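Local atomic coordinates of protein Pcdhgb2 (Mus musculus, PDB entry 5SZR), a protein that probably mediates calcium-dependent cell adhesion and may help set up specific neuronal connections in the brain, and is represented here by its extracellular cadherin domains 3 to 6. Residues D105-V110 with P193-N198; Y220-A225 with V309-L314; S253-D258 with Q292-A297. All blocks are in the same frame, centred on the assembly; numbering follows the deposited sequence.

Interaction 1: D105-V110 with P193-N198; sequences DCVPEV and PPLSSN. With CA (calcium ion), chain J; CA (calcium ion), chain K; CA (calcium ion), chain L; MAN (alpha-D-mannopyranose), chain X.
S197 and P108 make the single hydrogen bond that joins segments 105-110 and 193-198, where the calcium-binding linker between two cadherin domains runs into the first strand of the second. S197 OG gives its proton to P108 O at 2.6 Å, arriving well above the carbonyl plane (42° out of it). With chi1 at 75° the hydroxyl lies between the backbone N and carbonyl carbon of S197, which turns it onto this oxygen. S197 CB meets V107 CG1 at 3.8 Å. Beside this bond lies the compact part of the contact. The ring of P108 is buried, its CG resting 3.6 Å from L195 O and its CD near L195 CB, and the ring also touches D136 and D189. The side chain of L195 runs back along the linker, CD1 coming 3.9 Å from C106 O. V107, though exposed, spreads its two methyls over S197 and L195 at the margin. Toward the solvent the contact is looser. S196 points away from the linker, its OG bonded covalently to C1 of a mannose at 1.4 Å. The carboxylate of D105 points away from L195, toward the metals: OD2 binds one calcium ion, which also holds two waters, and OD1 binds a second at 2.4 Å. C106 O is a ligand of a third calcium ion at 2.5 Å, completed by N104, D136, D138, N142 and D189. Strand 109-113 pairs with strand 128-135 and strand 196-206 with strand 180-189, so the contact spans the two sheets of the sandwich at its linker end. Its chemistry is thus split: one hydroxyl bond and a small proline-leucine-valine patch tie the linker to the domain, while the neighbouring carboxylate and carbonyl oxygens are spent on calcium, probably fixing the path of the linker between domains.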
loop_
_atom_site.group_PDB
_atom_site.type_symbol
_atom_site.label_atom_id
_atom_site.label_comp_id
_atom_site.label_asym_id
_atom_site.label_seq_id
_atom_site.Cartn_x
_atom_site.Cartn_y
_atom_site.Cartn_z
ATOM N N ASP A 105 18.167 7.946 -45.512
ATOM C CA ASP A 105 19.351 7.779 -44.678
ATOM C C ASP A 105 19.330 8.656 -43.429
ATOM O O ASP A 105 20.360 8.774 -42.757
ATOM C CB ASP A 105 20.629 8.042 -45.487
ATOM C CG ASP A 105 20.682 9.441 -46.079
ATOM O OD1 ASP A 105 19.632 10.111 -46.147
ATOM O OD2 ASP A 105 21.780 9.869 -46.489
ATOM N N CYS A 106 18.190 9.260 -43.092
ATOM C CA CYS A 106 18.053 10.079 -41.892
ATOM C C CYS A 106 16.986 9.466 -40.997
ATOM O O CYS A 106 15.838 9.293 -41.421
ATOM C CB CYS A 106 17.699 11.527 -42.242
ATOM S SG CYS A 106 19.060 12.462 -42.991
ATOM N N VAL A 107 17.368 9.150 -39.764
ATOM C CA VAL A 107 16.461 8.504 -38.807
ATOM C C VAL A 107 15.437 9.521 -38.316
ATOM O O VAL A 107 15.771 10.714 -38.189
ATOM C CB VAL A 107 17.267 7.917 -37.641
ATOM C CG1 VAL A 107 16.361 7.321 -36.572
ATOM C CG2 VAL A 107 18.246 6.867 -38.157
ATOM N N PRO A 108 14.187 9.125 -38.067
ATOM C CA PRO A 108 13.252 10.033 -37.388
ATOM C C PRO A 108 13.682 10.272 -35.949
ATOM O O PRO A 108 14.206 9.376 -35.283
ATOM C CB PRO A 108 11.913 9.286 -37.444
ATOM C CG PRO A 108 12.090 8.217 -38.470
ATOM C CD PRO A 108 13.542 7.868 -38.481
ATOM N N GLU A 109 13.460 11.491 -35.464
ATOM C CA GLU A 109 13.712 11.806 -34.067
ATOM C C GLU A 109 12.423 12.262 -33.396
ATOM O O GLU A 109 11.550 12.863 -34.031
ATOM C CB GLU A 109 14.808 12.873 -33.904
ATOM C CG GLU A 109 14.510 14.230 -34.510
ATOM C CD GLU A 109 15.549 15.270 -34.114
ATOM O OE1 GLU A 109 15.905 15.321 -32.914
ATOM O OE2 GLU A 109 16.021 16.022 -34.998
ATOM N N VAL A 110 12.313 11.957 -32.102
ATOM C CA VAL A 110 11.130 12.256 -31.303
ATOM C C VAL A 110 11.507 13.299 -30.260
ATOM O O VAL A 110 12.488 13.125 -29.525
ATOM C CB VAL A 110 10.570 10.989 -30.634
ATOM C CG1 VAL A 110 9.178 11.246 -30.081
ATOM C CG2 VAL A 110 10.560 9.829 -31.610
ATOM N N PRO A 193 14.289 1.054 -47.350
ATOM C CA PRO A 193 13.602 0.471 -46.193
ATOM C C PRO A 193 13.279 1.514 -45.125
ATOM O O PRO A 193 13.914 2.570 -45.110
ATOM C CB PRO A 193 14.616 -0.546 -45.674
ATOM C CG PRO A 193 15.929 0.071 -45.994
ATOM C CD PRO A 193 15.736 0.774 -47.321
ATOM N N PRO A 194 12.311 1.229 -44.253
ATOM C CA PRO A 194 11.950 2.203 -43.218
ATOM C C PRO A 194 12.979 2.264 -42.100
ATOM O O PRO A 194 13.654 1.282 -41.783
ATOM C CB PRO A 194 10.602 1.686 -42.699
ATOM C CG PRO A 194 10.656 0.221 -42.950
ATOM C CD PRO A 194 11.415 0.058 -44.241
ATOM N N LEU A 195 13.088 3.447 -41.501
ATOM C CA LEU A 195 13.916 3.679 -40.327
ATOM C C LEU A 195 13.033 4.116 -39.166
ATOM O O LEU A 195 12.005 4.771 -39.367
ATOM C CB LEU A 195 14.985 4.744 -40.601
ATOM C CG LEU A 195 16.007 4.418 -41.690
ATOM C CD1 LEU A 195 16.895 5.621 -41.974
ATOM C CD2 LEU A 195 16.842 3.218 -41.288
ATOM N N SER A 196 13.440 3.756 -37.946
ATOM C CA SER A 196 12.653 4.043 -36.750
ATOM C C SER A 196 13.559 4.383 -35.574
ATOM O O SER A 196 14.705 3.936 -35.497
ATOM C CB SER A 196 11.743 2.861 -36.369
ATOM O OG SER A 196 12.393 1.610 -36.548
ATOM N N SER A 197 13.019 5.178 -34.650
ATOM C CA SER A 197 13.646 5.457 -33.363
ATOM C C SER A 197 12.568 5.436 -32.288
ATOM O O SER A 197 11.373 5.357 -32.584
ATOM C CB SER A 197 14.374 6.805 -33.364
ATOM O OG SER A 197 13.447 7.877 -33.303
ATOM N N ASN A 198 12.991 5.515 -31.026
ATOM C CA ASN A 198 12.035 5.495 -29.926
ATOM C C ASN A 198 12.561 6.307 -28.749
ATOM O O ASN A 198 13.762 6.571 -28.636
ATOM C CB ASN A 198 11.701 4.056 -29.492
ATOM C CG ASN A 198 12.911 3.291 -28.967
ATOM O OD1 ASN A 198 13.635 3.760 -28.087
ATOM N ND2 ASN A 198 13.121 2.093 -29.499
HETATM CA CA CA J . 21.895 12.204 -46.746
HETATM CA CA CA K . 18.303 11.577 -47.505
HETATM CA CA CA L . 13.926 9.096 -42.946
HETATM C C1 MAN X . 13.014 1.157 -35.325
HETATM C C2 MAN X . 13.924 0.209 -36.146
HETATM C C3 MAN X . 13.080 -0.878 -36.809
HETATM C C4 MAN X . 12.186 -1.583 -35.766
HETATM C C5 MAN X . 11.291 -0.537 -35.062
HETATM C C6 MAN X . 10.402 -1.123 -33.975
HETATM O O2 MAN X . 14.865 -0.486 -35.313
HETATM O O3 MAN X . 13.886 -1.823 -37.508
HETATM O O4 MAN X . 11.370 -2.555 -36.402
HETATM O O5 MAN X . 12.134 0.469 -34.446
HETATM O O6 MAN X . 9.204 -1.606 -34.581
HETATM O O HOH W 1 22.295 12.813 -44.102
HETATM O O HOH W 2 24.052 11.347 -46.750
#

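Interaction 2: Y220-A225 with V309-L314; sequences YLVHVA and VSMRVL. With EDO (1,2-ethanediol), chain Z.
The parallel pairing of Y220-V224, in the second part of the split first (A) strand, with V309-L314 of the last strand closes one edge of a cadherin beta-sandwich. Five backbone hydrogen bonds run between them, from Y220 N to S310 O at 2.8 Å through to V224 N and L314 O at 3.0 Å; the bond from L314 N to V222 O is almost straight (175° at the hydrogen). On the inner face, M311 reaches over to strand 219-225. Its chain is extended as far as SD and then bends (chi3 -80°), which brings CE 3.8 Å from Y220 CB and 3.7 Å from V222 CG2. The tyrosine ring is met at its edge by V309 CG2, 3.7 Å from CD2, and further along V224 CG2 touches V313 CG1. The outer face is more open: L221 CD1 lies against the aliphatic part of R312 and against L314 CD1 at 3.9 Å, and the imidazole of H223 runs alongside L314. R312 NH1 bonds to S290 OG. Strand 219-225 is outermost in its sheet; strand 306-316, its one neighbour there, pairs on its other edge with strand 290-299, while Y220, V222 and V224 pack across the sandwich on V237, A235 and I234 of strand 232-240.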
loop_
_atom_site.group_PDB
_atom_site.type_symbol
_atom_site.label_atom_id
_atom_site.label_comp_id
_atom_site.label_asym_id
_atom_site.label_seq_id
_atom_site.Cartn_x
_atom_site.Cartn_y
_atom_site.Cartn_z
ATOM N N TYR A 220 -13.157 -5.498 18.591
ATOM C CA TYR A 220 -12.202 -5.839 19.634
ATOM C C TYR A 220 -12.936 -6.303 20.883
ATOM O O TYR A 220 -13.800 -5.590 21.404
ATOM C CB TYR A 220 -11.297 -4.646 19.963
ATOM C CG TYR A 220 -10.268 -4.333 18.890
ATOM C CD1 TYR A 220 -8.999 -4.900 18.931
ATOM C CD2 TYR A 220 -10.563 -3.467 17.845
ATOM C CE1 TYR A 220 -8.053 -4.614 17.958
ATOM C CE2 TYR A 220 -9.625 -3.175 16.872
ATOM C CZ TYR A 220 -8.373 -3.752 16.931
ATOM O OH TYR A 220 -7.440 -3.456 15.961
ATOM N N LEU A 221 -12.587 -7.496 21.356
ATOM C CA LEU A 221 -13.073 -8.037 22.620
ATOM C C LEU A 221 -11.873 -8.151 23.553
ATOM O O LEU A 221 -10.936 -8.910 23.278
ATOM C CB LEU A 221 -13.753 -9.388 22.410
ATOM C CG LEU A 221 -14.398 -10.018 23.643
ATOM C CD1 LEU A 221 -15.492 -9.109 24.182
ATOM C CD2 LEU A 221 -14.954 -11.390 23.312
ATOM N N VAL A 222 -11.893 -7.391 24.644
ATOM C CA VAL A 222 -10.751 -7.272 25.542
ATOM C C VAL A 222 -11.139 -7.794 26.918
ATOM O O VAL A 222 -12.241 -7.519 27.405
ATOM C CB VAL A 222 -10.264 -5.810 25.628
ATOM C CG1 VAL A 222 -9.019 -5.707 26.501
ATOM C CG2 VAL A 222 -9.995 -5.266 24.233
ATOM N N HIS A 223 -10.234 -8.546 27.540
ATOM C CA HIS A 223 -10.392 -9.025 28.909
ATOM C C HIS A 223 -9.411 -8.289 29.812
ATOM O O HIS A 223 -8.222 -8.193 29.489
ATOM C CB HIS A 223 -10.147 -10.533 29.005
ATOM C CG HIS A 223 -11.212 -11.370 28.368
ATOM N ND1 HIS A 223 -11.249 -11.626 27.014
ATOM C CD2 HIS A 223 -12.274 -12.019 28.900
ATOM C CE1 HIS A 223 -12.288 -12.392 26.740
ATOM N NE2 HIS A 223 -12.928 -12.645 27.867
ATOM N N VAL A 224 -9.903 -7.768 30.936
ATOM C CA VAL A 224 -9.074 -7.053 31.905
ATOM C C VAL A 224 -9.418 -7.556 33.302
ATOM O O VAL A 224 -10.565 -7.432 33.746
ATOM C CB VAL A 224 -9.266 -5.528 31.838
ATOM C CG1 VAL A 224 -8.209 -4.830 32.678
ATOM C CG2 VAL A 224 -9.229 -5.035 30.409
ATOM N N ALA A 225 -8.423 -8.098 33.998
ATOM C CA ALA A 225 -8.640 -8.570 35.356
ATOM C C ALA A 225 -8.932 -7.399 36.284
ATOM O O ALA A 225 -8.276 -6.355 36.225
ATOM C CB ALA A 225 -7.428 -9.352 35.863
ATOM N N VAL A 309 -14.388 1.465 14.843
ATOM C CA VAL A 309 -14.355 0.074 15.269
ATOM C C VAL A 309 -14.927 -0.010 16.677
ATOM O O VAL A 309 -14.760 0.904 17.491
ATOM C CB VAL A 309 -12.923 -0.511 15.203
ATOM C CG1 VAL A 309 -12.012 0.169 16.214
ATOM C CG2 VAL A 309 -12.942 -2.017 15.400
ATOM N N SER A 310 -15.626 -1.105 16.953
ATOM C CA SER A 310 -16.233 -1.325 18.258
ATOM C C SER A 310 -15.306 -2.164 19.127
ATOM O O SER A 310 -14.757 -3.174 18.671
ATOM C CB SER A 310 -17.593 -2.012 18.123
ATOM O OG SER A 310 -18.153 -2.274 19.403
ATOM N N MET A 311 -15.134 -1.746 20.376
ATOM C CA MET A 311 -14.392 -2.515 21.364
ATOM C C MET A 311 -15.291 -2.796 22.558
ATOM O O MET A 311 -15.954 -1.887 23.065
ATOM C CB MET A 311 -13.131 -1.781 21.820
ATOM C CG MET A 311 -12.414 -2.477 22.958
ATOM S SD MET A 311 -10.951 -1.604 23.527
ATOM C CE MET A 311 -9.758 -2.087 22.281
ATOM N N ARG A 312 -15.316 -4.050 22.995
ATOM C CA ARG A 312 -15.982 -4.435 24.231
ATOM C C ARG A 312 -14.936 -4.886 25.241
ATOM O O ARG A 312 -14.028 -5.654 24.907
ATOM C CB ARG A 312 -17.011 -5.543 23.993
ATOM C CG ARG A 312 -17.678 -6.016 25.273
ATOM C CD ARG A 312 -18.782 -7.026 25.008
ATOM N NE ARG A 312 -19.998 -6.404 24.490
ATOM C CZ ARG A 312 -20.932 -5.842 25.252
ATOM N NH1 ARG A 312 -20.790 -5.815 26.572
ATOM N NH2 ARG A 312 -22.010 -5.308 24.697
ATOM N N VAL A 313 -15.060 -4.399 26.470
ATOM C CA VAL A 313 -14.109 -4.688 27.535
ATOM C C VAL A 313 -14.834 -5.493 28.606
ATOM O O VAL A 313 -15.840 -5.034 29.162
ATOM C CB VAL A 313 -13.507 -3.397 28.112
ATOM C CG1 VAL A 313 -12.549 -3.715 29.249
ATOM C CG2 VAL A 313 -12.801 -2.612 27.007
ATOM N N LEU A 314 -14.338 -6.697 28.883
ATOM C CA LEU A 314 -14.915 -7.576 29.892
ATOM C C LEU A 314 -14.062 -7.513 31.151
ATOM O O LEU A 314 -12.885 -7.889 31.132
ATOM C CB LEU A 314 -15.018 -9.012 29.377
ATOM C CG LEU A 314 -16.126 -9.241 28.346
ATOM C CD1 LEU A 314 -16.002 -10.611 27.695
ATOM C CD2 LEU A 314 -17.485 -9.080 29.013
HETATM C C1 EDO Z . -10.515 -9.574 19.793
HETATM O O1 EDO Z . -11.876 -9.776 19.392
HETATM C C2 EDO Z . -9.748 -10.886 19.676
HETATM O O2 EDO Z . -8.358 -10.616 19.446
#

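Interaction 3: S253-D258 with Q292-A297; sequences SIIASD and QLTLQA. With NAG (2-acetamido-2-deoxy-beta-D-glucopyranose), chain E.
An antiparallel strand pair interrupted by a classic beta bulge joins S253-S257, on the outermost strand 250-257 of a cadherin sandwich sheet, to Q292-Q296 of strand 290-299. At the bulge I255 and A256 both face T294: T294 O takes a bond from I255 N at 3.0 Å and a weak one from A256 N at 3.4 Å, while T294 N returns one to A256 O at 2.8 Å. I255 has CG1 between its backbone N and carbonyl carbon (chi1 59°), which swings that atom across to T294 CG2 at 3.6 Å. Its CD1 then comes 3.5 Å from C6 of an N-acetylglucosamine of a glycan. An alanine here, lacking everything past CB, would probably leave the T294 methyl without its apolar partner and remove one of the sugar's apolar neighbours. The other face looks into the sandwich, where I254 CG2 meets L293 CD1 at 3.7 Å, the two side chains crossing at about a right angle, with L264, V268 and V270 packed around them. Past the bulge S257 OG bonds to L259 N and only weakly to Q292 O. The pairing ends at a carboxylate: D258 OD1 accepts Q292 N at 2.8 Å, on its syn side but 32° out of the carboxylate plane.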
loop_
_atom_site.group_PDB
_atom_site.type_symbol
_atom_site.label_atom_id
_atom_site.label_comp_id
_atom_site.label_asym_id
_atom_site.label_seq_id
_atom_site.Cartn_x
_atom_site.Cartn_y
_atom_site.Cartn_z
ATOM N N SER A 253 -8.436 7.634 18.395
ATOM C CA SER A 253 -9.182 8.362 19.412
ATOM C C SER A 253 -10.388 7.534 19.842
ATOM O O SER A 253 -10.735 6.529 19.213
ATOM C CB SER A 253 -9.620 9.741 18.905
ATOM O OG SER A 253 -10.588 9.624 17.875
ATOM N N ILE A 254 -11.028 7.973 20.925
ATOM C CA ILE A 254 -12.240 7.350 21.446
ATOM C C ILE A 254 -13.386 8.330 21.247
ATOM O O ILE A 254 -13.328 9.466 21.733
ATOM C CB ILE A 254 -12.103 6.974 22.930
ATOM C CG1 ILE A 254 -11.045 5.889 23.127
ATOM C CG2 ILE A 254 -13.442 6.519 23.487
ATOM C CD1 ILE A 254 -10.889 5.464 24.580
ATOM N N ILE A 255 -14.437 7.889 20.563
ATOM C CA ILE A 255 -15.523 8.782 20.187
ATOM C C ILE A 255 -16.855 8.444 20.852
ATOM O O ILE A 255 -17.722 9.324 20.930
ATOM C CB ILE A 255 -15.694 8.822 18.658
ATOM C CG1 ILE A 255 -15.985 7.419 18.136
ATOM C CG2 ILE A 255 -14.453 9.404 18.007
ATOM C CD1 ILE A 255 -16.266 7.368 16.663
ATOM N N ALA A 256 -17.057 7.218 21.328
ATOM C CA ALA A 256 -18.343 6.867 21.920
ATOM C C ALA A 256 -18.159 5.710 22.889
ATOM O O ALA A 256 -17.172 4.971 22.827
ATOM C CB ALA A 256 -19.382 6.513 20.850
ATOM N N SER A 257 -19.140 5.557 23.777
ATOM C CA SER A 257 -19.103 4.568 24.846
ATOM C C SER A 257 -20.453 4.540 25.543
ATOM O O SER A 257 -21.122 5.569 25.659
ATOM C CB SER A 257 -17.995 4.885 25.856
ATOM O OG SER A 257 -18.280 4.324 27.120
ATOM N N ASP A 258 -20.844 3.354 26.013
ATOM C CA ASP A 258 -22.082 3.224 26.773
ATOM C C ASP A 258 -21.952 3.717 28.209
ATOM O O ASP A 258 -22.929 3.639 28.959
ATOM C CB ASP A 258 -22.580 1.772 26.765
ATOM C CG ASP A 258 -21.515 0.774 27.189
ATOM O OD1 ASP A 258 -20.404 1.193 27.581
ATOM O OD2 ASP A 258 -21.799 -0.444 27.138
ATOM N N GLN A 292 -18.851 -0.915 26.683
ATOM C CA GLN A 292 -18.629 -0.842 25.248
ATOM C C GLN A 292 -17.973 0.478 24.869
ATOM O O GLN A 292 -18.149 1.501 25.536
ATOM C CB GLN A 292 -19.942 -1.014 24.484
ATOM C CG GLN A 292 -20.053 -2.357 23.787
ATOM C CD GLN A 292 -21.461 -2.666 23.325
ATOM O OE1 GLN A 292 -22.442 -2.234 23.936
ATOM N NE2 GLN A 292 -21.571 -3.429 22.243
ATOM N N LEU A 293 -17.232 0.442 23.766
ATOM C CA LEU A 293 -16.339 1.521 23.382
ATOM C C LEU A 293 -16.255 1.568 21.863
ATOM O O LEU A 293 -16.178 0.523 21.213
ATOM C CB LEU A 293 -14.951 1.291 23.992
ATOM C CG LEU A 293 -13.987 2.455 24.172
ATOM C CD1 LEU A 293 -14.551 3.429 25.190
ATOM C CD2 LEU A 293 -12.629 1.925 24.609
ATOM N N THR A 294 -16.268 2.776 21.299
ATOM C CA THR A 294 -16.101 2.962 19.858
ATOM C C THR A 294 -14.877 3.834 19.606
ATOM O O THR A 294 -14.862 5.013 19.976
ATOM C CB THR A 294 -17.344 3.582 19.222
ATOM O OG1 THR A 294 -18.420 2.636 19.255
ATOM C CG2 THR A 294 -17.057 3.951 17.771
ATOM N N LEU A 295 -13.862 3.258 18.973
ATOM C CA LEU A 295 -12.644 3.974 18.627
ATOM C C LEU A 295 -12.659 4.357 17.151
ATOM O O LEU A 295 -13.398 3.786 16.343
ATOM C CB LEU A 295 -11.405 3.130 18.939
ATOM C CG LEU A 295 -11.241 2.689 20.395
ATOM C CD1 LEU A 295 -11.857 1.314 20.613
ATOM C CD2 LEU A 295 -9.779 2.703 20.819
ATOM N N GLN A 296 -11.833 5.343 16.806
ATOM C CA GLN A 296 -11.763 5.856 15.446
ATOM C C GLN A 296 -10.312 5.997 15.017
ATOM O O GLN A 296 -9.479 6.493 15.783
ATOM C CB GLN A 296 -12.475 7.204 15.315
ATOM C CG GLN A 296 -12.288 7.846 13.946
ATOM C CD GLN A 296 -13.015 9.164 13.805
ATOM O OE1 GLN A 296 -14.171 9.205 13.387
ATOM N NE2 GLN A 296 -12.339 10.256 14.150
ATOM N N ALA A 297 -10.016 5.552 13.797
ATOM C CA ALA A 297 -8.732 5.781 13.149
ATOM C C ALA A 297 -8.914 6.823 12.057
ATOM O O ALA A 297 -9.813 6.699 11.221
ATOM C CB ALA A 297 -8.168 4.491 12.549
HETATM C C1 NAG E . -17.164 7.269 12.572
HETATM C C2 NAG E . -17.440 7.994 11.265
HETATM C C3 NAG E . -17.197 9.490 11.455
HETATM C C4 NAG E . -17.986 10.011 12.654
HETATM C C5 NAG E . -17.749 9.129 13.885
HETATM C C6 NAG E . -18.627 9.470 15.067
HETATM C C7 NAG E . -17.057 6.538 9.330
HETATM C C8 NAG E . -16.087 6.105 8.274
HETATM N N2 NAG E . -16.620 7.469 10.184
HETATM O O3 NAG E . -17.553 10.199 10.273
HETATM O O4 NAG E . -17.584 11.343 12.956
HETATM O O5 NAG E . -18.018 7.759 13.567
HETATM O O6 NAG E . -19.262 10.730 14.905
HETATM O O7 NAG E . -18.188 6.069 9.403
#

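Interactions 2 and 3 belong to one sheet of a single cadherin domain: 253-258 with 292-297 is nested in the chain between the two segments of interaction 2, and its strand 290-299 is next to strand 306-316. Probable backbone bonds, M311 N to L293 O and V309 O to L295 N, carry the sheet from one pair to the other. Both contacts are partly buried, with hydrogen-bonded backbones and apolar inner faces, one parallel and regular, the other antiparallel and bulged. Interaction 1, about 66 to 70 Å away between centres, is a surface contact at a domain junction, where one serine hydroxyl bond and apolar contacts stand in for strand pairing, beside calcium sites held by D105 and C106.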